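Local atomic coordinates of endo-N-acetyl-beta-D-glucosaminidase (Hypocrea jecorina, PDB entry 4AC1), a protein that hydrolyses N-linked glycans as a family 18 endo-beta-N-acetylglucosaminidase and is responsible for deglycosylating the cellulases of the fungus that makes it. Residues C39-N44 / V49-F54; T70-G75 / N116-G121; P156-L161 / D204-N209. All coordinates share one frame; numbering follows the deposited sequence.

Interaction 1 of 3, residues C39-N44 / V49-F54; sequences CSFHIN and VHLNDF. With ZN (zinc ion), chain N; ZN (zinc ion), chain L.
Asn52 OD1 is held by two donors, the amide N of Ser40 at 2.8 Å and water 1 at 2.6 Å, where a short beta hairpin projects from strand 35-42 of the GH18 barrel sheet. The peptide before Ser40 is cis, which sets the C=O of Cys39 and the N-H of Ser40 on the same side, and the Asn52 carboxamide serves both: ND2 bonds Cys39 O at 2.9 Å, while Ser40 N comes in 36° above the plane of the OD1 carbonyl. Asn52 N also bonds Ser40 O. Farther along, His42 and His50 form an antiparallel hydrogen-bonded pair, with His42 N to His50 O at 2.8 Å lying in the carbonyl plane. Phe41 and Leu51, a non-hydrogen-bonded pair, face Trp65 of helix 62-73. With CG anti to the backbone N (chi1 174°), Leu51 brings CD1 over the centre of one Phe41 face, 4.0 Å from the ring centroid, with Val49 CG1 at the ring edge. Ser40 OG bonds Gln10, and the Ser40 side chain lies about 6 Å from that of Asp125 and about 7 Å from that of Glu127, both zinc-binding residues. On the outside, His50 ND1 bonds Val48 O and its NE2 carries a zinc modelled at two sites too close to be filled together. Water 1 also bonds His42 NE2 at 2.7 Å, linking that ring to Asn52 OD1.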
loop_
_atom_site.group_PDB
_atom_site.type_symbol
_atom_site.label_atom_id
_atom_site.label_comp_id
_atom_site.label_asym_id
_atom_site.label_seq_id
_atom_site.Cartn_x
_atom_site.Cartn_y
_atom_site.Cartn_z
ATOM N N CYS A 39 3.713 5.264 5.814
ATOM C CA CYS A 39 3.248 4.189 6.685
ATOM C C CYS A 39 4.255 3.933 7.815
ATOM O O CYS A 39 5.364 4.452 7.756
ATOM C CB CYS A 39 3.017 2.910 5.864
ATOM S SG CYS A 39 4.475 2.247 5.006
ATOM N N SER A 40 3.900 3.155 8.841
ATOM C CA SER A 40 2.561 2.623 9.076
ATOM C C SER A 40 1.865 3.407 10.173
ATOM O O SER A 40 2.389 3.563 11.281
ATOM C CB SER A 40 2.620 1.153 9.482
ATOM O OG SER A 40 3.193 0.364 8.452
ATOM N N PHE A 41 0.671 3.903 9.872
ATOM C CA PHE A 41 -0.189 4.493 10.894
ATOM C C PHE A 41 -0.735 3.384 11.797
ATOM O O PHE A 41 -0.992 2.261 11.345
ATOM C CB PHE A 41 -1.322 5.310 10.261
ATOM C CG PHE A 41 -0.866 6.615 9.647
ATOM C CD1 PHE A 41 -0.820 7.779 10.408
ATOM C CD2 PHE A 41 -0.479 6.678 8.311
ATOM C CE1 PHE A 41 -0.411 8.993 9.847
ATOM C CE2 PHE A 41 -0.064 7.888 7.742
ATOM C CZ PHE A 41 -0.030 9.046 8.513
ATOM N N HIS A 42 -0.865 3.716 13.079
ATOM C CA HIS A 42 -1.321 2.800 14.124
ATOM C C HIS A 42 -2.416 3.458 14.948
ATOM O O HIS A 42 -2.237 4.576 15.456
ATOM C CB HIS A 42 -0.173 2.457 15.072
ATOM C CG HIS A 42 1.029 1.893 14.390
ATOM N ND1 HIS A 42 0.975 0.736 13.643
ATOM C CD2 HIS A 42 2.318 2.303 14.358
ATOM C CE1 HIS A 42 2.176 0.471 13.163
ATOM N NE2 HIS A 42 3.009 1.403 13.583
ATOM N N ILE A 43 -3.550 2.773 15.053
ATOM C CA ILE A 43 -4.634 3.176 15.946
ATOM C C ILE A 43 -4.395 2.478 17.284
ATOM O O ILE A 43 -4.274 1.249 17.348
ATOM C CB ILE A 43 -6.029 2.788 15.377
ATOM C CG1 ILE A 43 -6.203 3.261 13.925
ATOM C CG2 ILE A 43 -7.164 3.270 16.302
ATOM C CD1 ILE A 43 -6.261 4.745 13.736
ATOM N N ASN A 44 -4.306 3.266 18.350
ATOM C CA ASN A 44 -3.961 2.746 19.673
ATOM C C ASN A 44 -5.105 2.896 20.655
ATOM O O ASN A 44 -5.543 4.016 20.912
ATOM C CB ASN A 44 -2.740 3.495 20.203
ATOM C CG ASN A 44 -1.545 3.386 19.273
ATOM O OD1 ASN A 44 -1.065 4.386 18.736
ATOM N ND2 ASN A 44 -1.081 2.161 19.047
ATOM N N VAL A 49 -3.368 8.394 17.376
ATOM C CA VAL A 49 -2.759 7.813 16.189
ATOM C C VAL A 49 -1.249 8.079 16.196
ATOM O O VAL A 49 -0.799 9.186 16.513
ATOM C CB VAL A 49 -3.403 8.376 14.922
ATOM C CG1 VAL A 49 -2.604 8.021 13.660
ATOM C CG2 VAL A 49 -4.835 7.917 14.817
ATOM N N HIS A 50 -0.477 7.035 15.899
ATOM C CA HIS A 50 0.943 7.158 15.676
ATOM C C HIS A 50 1.275 6.832 14.227
ATOM O O HIS A 50 0.602 6.007 13.597
ATOM C CB HIS A 50 1.697 6.187 16.585
ATOM C CG HIS A 50 1.859 6.677 17.993
ATOM N ND1 HIS A 50 0.789 7.027 18.786
ATOM C CD2 HIS A 50 2.969 6.884 18.746
ATOM C CE1 HIS A 50 1.232 7.419 19.970
ATOM N NE2 HIS A 50 2.550 7.342 19.971
ATOM N N LEU A 51 2.295 7.499 13.699
ATOM C CA LEU A 51 2.965 7.070 12.479
ATOM C C LEU A 51 4.239 6.415 12.979
ATOM O O LEU A 51 5.142 7.099 13.474
ATOM C CB LEU A 51 3.254 8.269 11.576
ATOM C CG LEU A 51 4.074 7.972 10.317
ATOM C CD1 LEU A 51 3.419 6.857 9.467
ATOM C CD2 LEU A 51 4.256 9.244 9.494
ATOM N N ASN A 52 4.293 5.088 12.902
ATOM C CA ASN A 52 5.405 4.343 13.489
ATOM C C ASN A 52 5.557 4.725 14.973
ATOM O O ASN A 52 4.597 4.549 15.726
ATOM C CB ASN A 52 6.675 4.484 12.632
ATOM C CG ASN A 52 6.411 4.099 11.181
ATOM O OD1 ASN A 52 5.814 3.059 10.917
ATOM N ND2 ASN A 52 6.786 4.965 10.255
ATOM N N ASP A 53 6.694 5.286 15.382
ATOM C CA ASP A 53 6.956 5.469 16.819
ATOM C C ASP A 53 6.506 6.792 17.442
ATOM O O ASP A 53 6.689 6.991 18.650
ATOM C CB ASP A 53 8.424 5.175 17.143
ATOM C CG ASP A 53 8.823 3.760 16.778
ATOM O OD1 ASP A 53 8.027 2.827 17.023
ATOM O OD2 ASP A 53 9.934 3.582 16.233
ATOM N N PHE A 54 5.924 7.688 16.643
ATOM C CA PHE A 54 5.525 9.014 17.121
ATOM C C PHE A 54 4.191 9.424 16.516
ATOM O O PHE A 54 3.849 8.976 15.416
ATOM C CB PHE A 54 6.559 10.075 16.733
ATOM C CG PHE A 54 7.949 9.816 17.262
ATOM C CD1 PHE A 54 8.332 10.320 18.496
ATOM C CD2 PHE A 54 8.879 9.105 16.507
ATOM C CE1 PHE A 54 9.623 10.100 18.985
ATOM C CE2 PHE A 54 10.164 8.881 16.981
ATOM C CZ PHE A 54 10.536 9.383 18.226
HETATM ZN ZN ZN N . 4.030 6.951 21.768
HETATM ZN ZN ZN L . 3.644 7.902 21.635
HETATM O O HOH W 1 5.423 0.951 12.411
HETATM O O HOH W 2 5.238 8.383 20.671
HETATM O O HOH W 3 4.676 7.753 23.519
HETATM O O HOH W 4 2.804 9.544 22.421
#

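Interaction 2 of 3, residues T70-G75 / N116-G121; sequences TMKQAG and NFQLEG
The flat carboxylate of Glu120 has Lys72 CD over one face, with CD 3.4 Å from Glu120 OE1, while OE1 also accepts a hydrogen bond from Val78 N. The second flat group, the peptide carbonyl of Gln118, receives Lys72 NZ on its oxygen at 2.9 Å, from a direction tilted 22° out of the carbonyl plane. The lysine thus meets the carboxylate with its methylenes and not with its ammonium group: Lys72 NZ remains 5.3 Å from Glu120 OE1. A bend at chi3 (-83°) lets the Lys72 chain cross the carboxylate and still deliver its ammonium to the turn beyond. Three acceptors surround NZ there. Besides Gln118 O, water 5 at 3.0 Å from NZ passes a bond on to Phe117 O, and water 6 at 2.7 Å from NZ passes one to Gln118 OE1. Gln118, with positive phi, is the C-prime residue of the Schellman motif that ends helix 100-116, so the ammonium bonds one peptide oxygen just past the helix C terminus directly and a second, Phe117 O, through water; a positive charge there is probably favoured by the helix dipole. The contact lies at the surface of the beta/alpha barrel, where both helices end and their following strands begin. Helix 62-73, itself closed by a Schellman motif at Gly75, rests Met71 and Lys72 on Val78 of strand 77-83. Backbone bonds from Glu120 to Val78 and Leu151, and from Gly121 to Gly80, lead the other segment into strand 121-125, between strands 77-83 and 151-154.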
loop_
_atom_site.group_PDB
_atom_site.type_symbol
_atom_site.label_atom_id
_atom_site.label_comp_id
_atom_site.label_asym_id
_atom_site.label_seq_id
_atom_site.Cartn_x
_atom_site.Cartn_y
_atom_site.Cartn_z
ATOM N N THR A 70 6.036 18.697 -2.145
ATOM C CA THR A 70 6.840 18.666 -3.356
ATOM C C THR A 70 6.542 17.426 -4.199
ATOM O O THR A 70 6.495 17.496 -5.439
ATOM C CB THR A 70 8.324 18.727 -2.990
ATOM O OG1 THR A 70 8.521 19.853 -2.124
ATOM C CG2 THR A 70 9.201 18.868 -4.223
ATOM N N MET A 71 6.328 16.297 -3.529
ATOM C CA MET A 71 5.948 15.075 -4.227
ATOM C C MET A 71 4.632 15.272 -4.977
ATOM O O MET A 71 4.500 14.910 -6.142
ATOM C CB MET A 71 5.821 13.927 -3.239
ATOM C CG MET A 71 7.138 13.556 -2.567
ATOM S SD MET A 71 8.390 12.876 -3.682
ATOM C CE MET A 71 7.873 11.161 -3.757
ATOM N N LYS A 72 3.658 15.867 -4.292
ATOM C CA LYS A 72 2.375 16.159 -4.924
ATOM C C LYS A 72 2.503 17.144 -6.089
ATOM O O LYS A 72 1.878 16.947 -7.130
ATOM C CB LYS A 72 1.351 16.640 -3.895
ATOM C CG LYS A 72 0.921 15.522 -2.950
ATOM C CD LYS A 72 -0.206 15.918 -1.998
ATOM C CE LYS A 72 0.331 16.655 -0.788
ATOM N NZ LYS A 72 -0.724 16.848 0.272
ATOM N N GLN A 73 3.348 18.167 -5.947
ATOM C CA GLN A 73 3.616 19.079 -7.064
ATOM C C GLN A 73 4.124 18.357 -8.316
ATOM O O GLN A 73 3.784 18.729 -9.443
ATOM C CB GLN A 73 4.603 20.170 -6.646
ATOM C CG GLN A 73 4.702 21.305 -7.665
ATOM C CD GLN A 73 5.554 22.481 -7.201
ATOM O OE1 GLN A 73 5.835 22.639 -6.012
ATOM N NE2 GLN A 73 5.964 23.320 -8.152
ATOM N N ALA A 74 4.945 17.326 -8.123
ATOM C CA ALA A 74 5.479 16.558 -9.241
ATOM C C ALA A 74 4.451 15.594 -9.841
ATOM O O ALA A 74 4.725 14.954 -10.856
ATOM C CB ALA A 74 6.723 15.808 -8.818
ATOM N N GLY A 75 3.272 15.497 -9.231
ATOM C CA GLY A 75 2.210 14.644 -9.756
ATOM C C GLY A 75 2.001 13.314 -9.047
ATOM O O GLY A 75 1.148 12.525 -9.466
ATOM N N ASN A 116 -5.633 16.314 8.478
ATOM C CA ASN A 116 -4.534 17.124 9.008
ATOM C C ASN A 116 -3.239 16.984 8.216
ATOM O O ASN A 116 -2.464 17.944 8.109
ATOM C CB ASN A 116 -4.284 16.826 10.487
ATOM C CG ASN A 116 -5.414 17.310 11.387
ATOM O OD1 ASN A 116 -6.119 18.267 11.070
ATOM N ND2 ASN A 116 -5.582 16.645 12.519
ATOM N N PHE A 117 -3.003 15.800 7.659
ATOM C CA PHE A 117 -1.749 15.532 6.945
ATOM C C PHE A 117 -1.946 15.534 5.443
ATOM O O PHE A 117 -1.027 15.247 4.679
ATOM C CB PHE A 117 -1.057 14.305 7.544
ATOM C CG PHE A 117 -0.692 14.539 8.971
ATOM C CD1 PHE A 117 0.411 15.326 9.294
ATOM C CD2 PHE A 117 -1.535 14.126 9.991
ATOM C CE1 PHE A 117 0.708 15.633 10.616
ATOM C CE2 PHE A 117 -1.238 14.426 11.321
ATOM C CZ PHE A 117 -0.112 15.183 11.625
ATOM N N GLN A 118 -3.154 15.926 5.042
ATOM C CA GLN A 118 -3.496 16.214 3.653
ATOM C C GLN A 118 -3.230 15.015 2.736
ATOM O O GLN A 118 -2.718 15.146 1.617
ATOM C CB GLN A 118 -2.818 17.515 3.186
ATOM C CG GLN A 118 -3.260 18.724 4.026
ATOM C CD GLN A 118 -2.602 20.039 3.644
ATOM O OE1 GLN A 118 -1.470 20.081 3.178
ATOM N NE2 GLN A 118 -3.313 21.132 3.879
ATOM N N LEU A 119 -3.631 13.845 3.220
ATOM C CA LEU A 119 -3.458 12.609 2.467
ATOM C C LEU A 119 -4.507 12.476 1.387
ATOM O O LEU A 119 -5.644 12.926 1.553
ATOM C CB LEU A 119 -3.530 11.407 3.403
ATOM C CG LEU A 119 -2.476 11.379 4.512
ATOM C CD1 LEU A 119 -2.711 10.175 5.411
ATOM C CD2 LEU A 119 -1.048 11.359 3.958
ATOM N N GLU A 120 -4.128 11.851 0.284
ATOM C CA GLU A 120 -5.008 11.722 -0.868
ATOM C C GLU A 120 -5.634 10.342 -0.965
ATOM O O GLU A 120 -6.399 10.059 -1.879
ATOM C CB GLU A 120 -4.237 12.061 -2.139
ATOM C CG GLU A 120 -3.654 13.465 -2.041
ATOM C CD GLU A 120 -3.012 13.962 -3.299
ATOM O OE1 GLU A 120 -1.927 13.462 -3.674
ATOM O OE2 GLU A 120 -3.578 14.892 -3.907
ATOM N N GLY A 121 -5.304 9.492 -0.005
ATOM C CA GLY A 121 -5.852 8.153 0.046
ATOM C C GLY A 121 -5.375 7.439 1.280
ATOM O O GLY A 121 -4.501 7.913 2.004
HETATM O O HOH W 5 0.601 15.066 2.276
HETATM O O HOH W 6 0.364 18.682 1.925
#

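Interaction 3 of 3, residues P156-L161 / D204-N209; sequences PVASAL and DRIVAN. With ZN (zinc ion), chain I.
Chi1 of -154° in Asn209 carries its carboxamide away from the backbone N and toward Leu161, so that ND2 reaches Leu161 O at 2.9 Å while OD1 turns to a zinc ion. The N-H points fairly straight at the oxygen (161°), yet it arrives 55° above the plane of that carbonyl and not on a lone pair. Beside this bond, Ile206 on the last turns of helix 201-208 points its branches at the 3-10 turn 158-161, which follows barrel strand 151-154. Its CG1 meets Leu161 CB at 3.8 Å, CG2 packs against Leu161 CD1, and CD1 reaches Ala158 CB. Thr188 of strand 185-189 touches all three residues, completing an apolar layer between turn, helix and sheet. Around the metal, Asn209 OD1 at 2.1 Å, four waters and Asp163 make six ligands, and the zinc thus joins the residue that ends helix 201-208 to the loop after the 3-10 turn. Binding at OD1 would probably draw electron density from the amide and strengthen ND2 as donor to Leu161 O, while that bond probably helps fix the rotation of the metal-binding group.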
loop_
_atom_site.group_PDB
_atom_site.type_symbol
_atom_site.label_atom_id
_atom_site.label_comp_id
_atom_site.label_asym_id
_atom_site.label_seq_id
_atom_site.Cartn_x
_atom_site.Cartn_y
_atom_site.Cartn_z
ATOM N N PRO A 156 -4.275 -7.182 0.477
ATOM C CA PRO A 156 -4.390 -8.627 0.691
ATOM C C PRO A 156 -3.093 -9.335 0.316
ATOM O O PRO A 156 -2.406 -8.924 -0.612
ATOM C CB PRO A 156 -5.477 -9.027 -0.305
ATOM C CG PRO A 156 -5.403 -7.989 -1.386
ATOM C CD PRO A 156 -5.046 -6.724 -0.695
ATOM N N VAL A 157 -2.771 -10.411 1.026
ATOM C CA VAL A 157 -1.743 -11.308 0.526
ATOM C C VAL A 157 -2.339 -12.024 -0.689
ATOM O O VAL A 157 -3.551 -12.208 -0.785
ATOM C CB VAL A 157 -1.220 -12.274 1.612
ATOM C CG1 VAL A 157 -0.713 -11.494 2.813
ATOM C CG2 VAL A 157 -2.275 -13.289 2.016
ATOM N N ALA A 158 -1.496 -12.418 -1.633
ATOM C CA ALA A 158 -2.003 -12.899 -2.916
ATOM C C ALA A 158 -3.012 -14.047 -2.787
ATOM O O ALA A 158 -4.068 -14.004 -3.415
ATOM C CB ALA A 158 -0.848 -13.299 -3.829
ATOM N N SER A 159 -2.699 -15.045 -1.957
ATOM C CA SER A 159 -3.571 -16.206 -1.760
ATOM C C SER A 159 -4.946 -15.816 -1.202
ATOM O O SER A 159 -5.903 -16.567 -1.342
ATOM C CB SER A 159 -2.897 -17.260 -0.879
ATOM O OG SER A 159 -2.403 -16.671 0.303
ATOM N N ALA A 160 -5.054 -14.656 -0.559
ATOM C CA ALA A 160 -6.358 -14.194 -0.057
ATOM C C ALA A 160 -7.322 -13.816 -1.176
ATOM O O ALA A 160 -8.533 -13.731 -0.955
ATOM C CB ALA A 160 -6.187 -13.039 0.909
ATOM N N LEU A 161 -6.781 -13.612 -2.371
ATOM C CA LEU A 161 -7.592 -13.323 -3.558
ATOM C C LEU A 161 -7.834 -14.582 -4.400
ATOM O O LEU A 161 -8.410 -14.517 -5.493
ATOM C CB LEU A 161 -6.945 -12.226 -4.404
ATOM C CG LEU A 161 -6.658 -10.891 -3.711
ATOM C CD1 LEU A 161 -6.198 -9.869 -4.725
ATOM C CD2 LEU A 161 -7.847 -10.387 -2.907
ATOM N N ASP A 204 -2.873 -14.741 -12.786
ATOM C CA ASP A 204 -3.969 -15.257 -13.627
ATOM C C ASP A 204 -5.092 -15.894 -12.799
ATOM O O ASP A 204 -6.272 -15.729 -13.107
ATOM C CB ASP A 204 -3.463 -16.302 -14.637
ATOM C CG ASP A 204 -2.603 -15.714 -15.773
ATOM O OD1 ASP A 204 -2.654 -14.505 -16.081
ATOM O OD2 ASP A 204 -1.873 -16.512 -16.394
ATOM N N ARG A 205 -4.723 -16.640 -11.760
ATOM C CA ARG A 205 -5.709 -17.258 -10.873
ATOM C C ARG A 205 -6.551 -16.193 -10.145
ATOM O O ARG A 205 -7.772 -16.332 -9.986
ATOM C CB ARG A 205 -5.015 -18.199 -9.884
ATOM C CG ARG A 205 -5.952 -19.151 -9.142
ATOM C CD ARG A 205 -5.191 -20.133 -8.244
ATOM N NE ARG A 205 -4.263 -20.973 -8.995
ATOM C CZ ARG A 205 -2.938 -20.857 -8.991
ATOM N NH1 ARG A 205 -2.334 -19.923 -8.271
ATOM N NH2 ARG A 205 -2.209 -21.687 -9.729
ATOM N N ILE A 206 -5.891 -15.120 -9.716
ATOM C CA ILE A 206 -6.581 -14.028 -9.048
ATOM C C ILE A 206 -7.588 -13.373 -10.010
ATOM O O ILE A 206 -8.741 -13.129 -9.646
ATOM C CB ILE A 206 -5.564 -13.004 -8.516
ATOM C CG1 ILE A 206 -4.824 -13.576 -7.299
ATOM C CG2 ILE A 206 -6.252 -11.692 -8.185
ATOM C CD1 ILE A 206 -3.536 -12.841 -6.931
ATOM N N VAL A 207 -7.161 -13.124 -11.246
ATOM C CA VAL A 207 -8.049 -12.532 -12.252
ATOM C C VAL A 207 -9.260 -13.437 -12.513
ATOM O O VAL A 207 -10.398 -12.960 -12.588
ATOM C CB VAL A 207 -7.304 -12.191 -13.559
ATOM C CG1 VAL A 207 -8.291 -11.794 -14.659
ATOM C CG2 VAL A 207 -6.301 -11.071 -13.311
ATOM N N ALA A 208 -9.003 -14.741 -12.604
ATOM C CA ALA A 208 -10.069 -15.729 -12.820
ATOM C C ALA A 208 -11.028 -15.827 -11.629
ATOM O O ALA A 208 -12.152 -16.295 -11.778
ATOM C CB ALA A 208 -9.465 -17.087 -13.142
ATOM N N ASN A 209 -10.584 -15.378 -10.455
ATOM C CA ASN A 209 -11.405 -15.350 -9.242
ATOM C C ASN A 209 -12.195 -14.040 -9.076
ATOM O O ASN A 209 -12.761 -13.779 -8.016
ATOM C CB ASN A 209 -10.553 -15.624 -7.990
ATOM C CG ASN A 209 -11.372 -16.212 -6.851
ATOM O OD1 ASN A 209 -12.324 -16.972 -7.085
ATOM N ND2 ASN A 209 -11.014 -15.873 -5.619
HETATM ZN ZN ZN I . -13.304 -18.534 -6.127
HETATM O O HOH W 7 -14.439 -20.091 -5.423
HETATM O O HOH W 8 -14.248 -17.242 -4.965
HETATM O O HOH W 9 -12.443 -19.954 -7.545
HETATM O O HOH W 10 -14.689 -18.269 -7.443
#

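How the interactions relate
From the N terminus the three contacts follow in series, none nested and none crossing. Interaction 1 closes a loop of only four residues, folding a hairpin back on strand 35-42. The chain then enters helix 62-73, whose end opens interaction 2; 40 residues later, after strand 77-83 and helix 100-116, that loop closes at the entry to strand 121-125. Interaction 3 spans 42 residues. Interactions 1 and 2 touch through Phe41 CE2 and Leu119 CD1, 4.2 Å apart. Interaction 3 lies across the chain's centre, its own centre about 29 and 30 Å from theirs, where it ties the loop just after strand 151-154 to the end of helix 201-208.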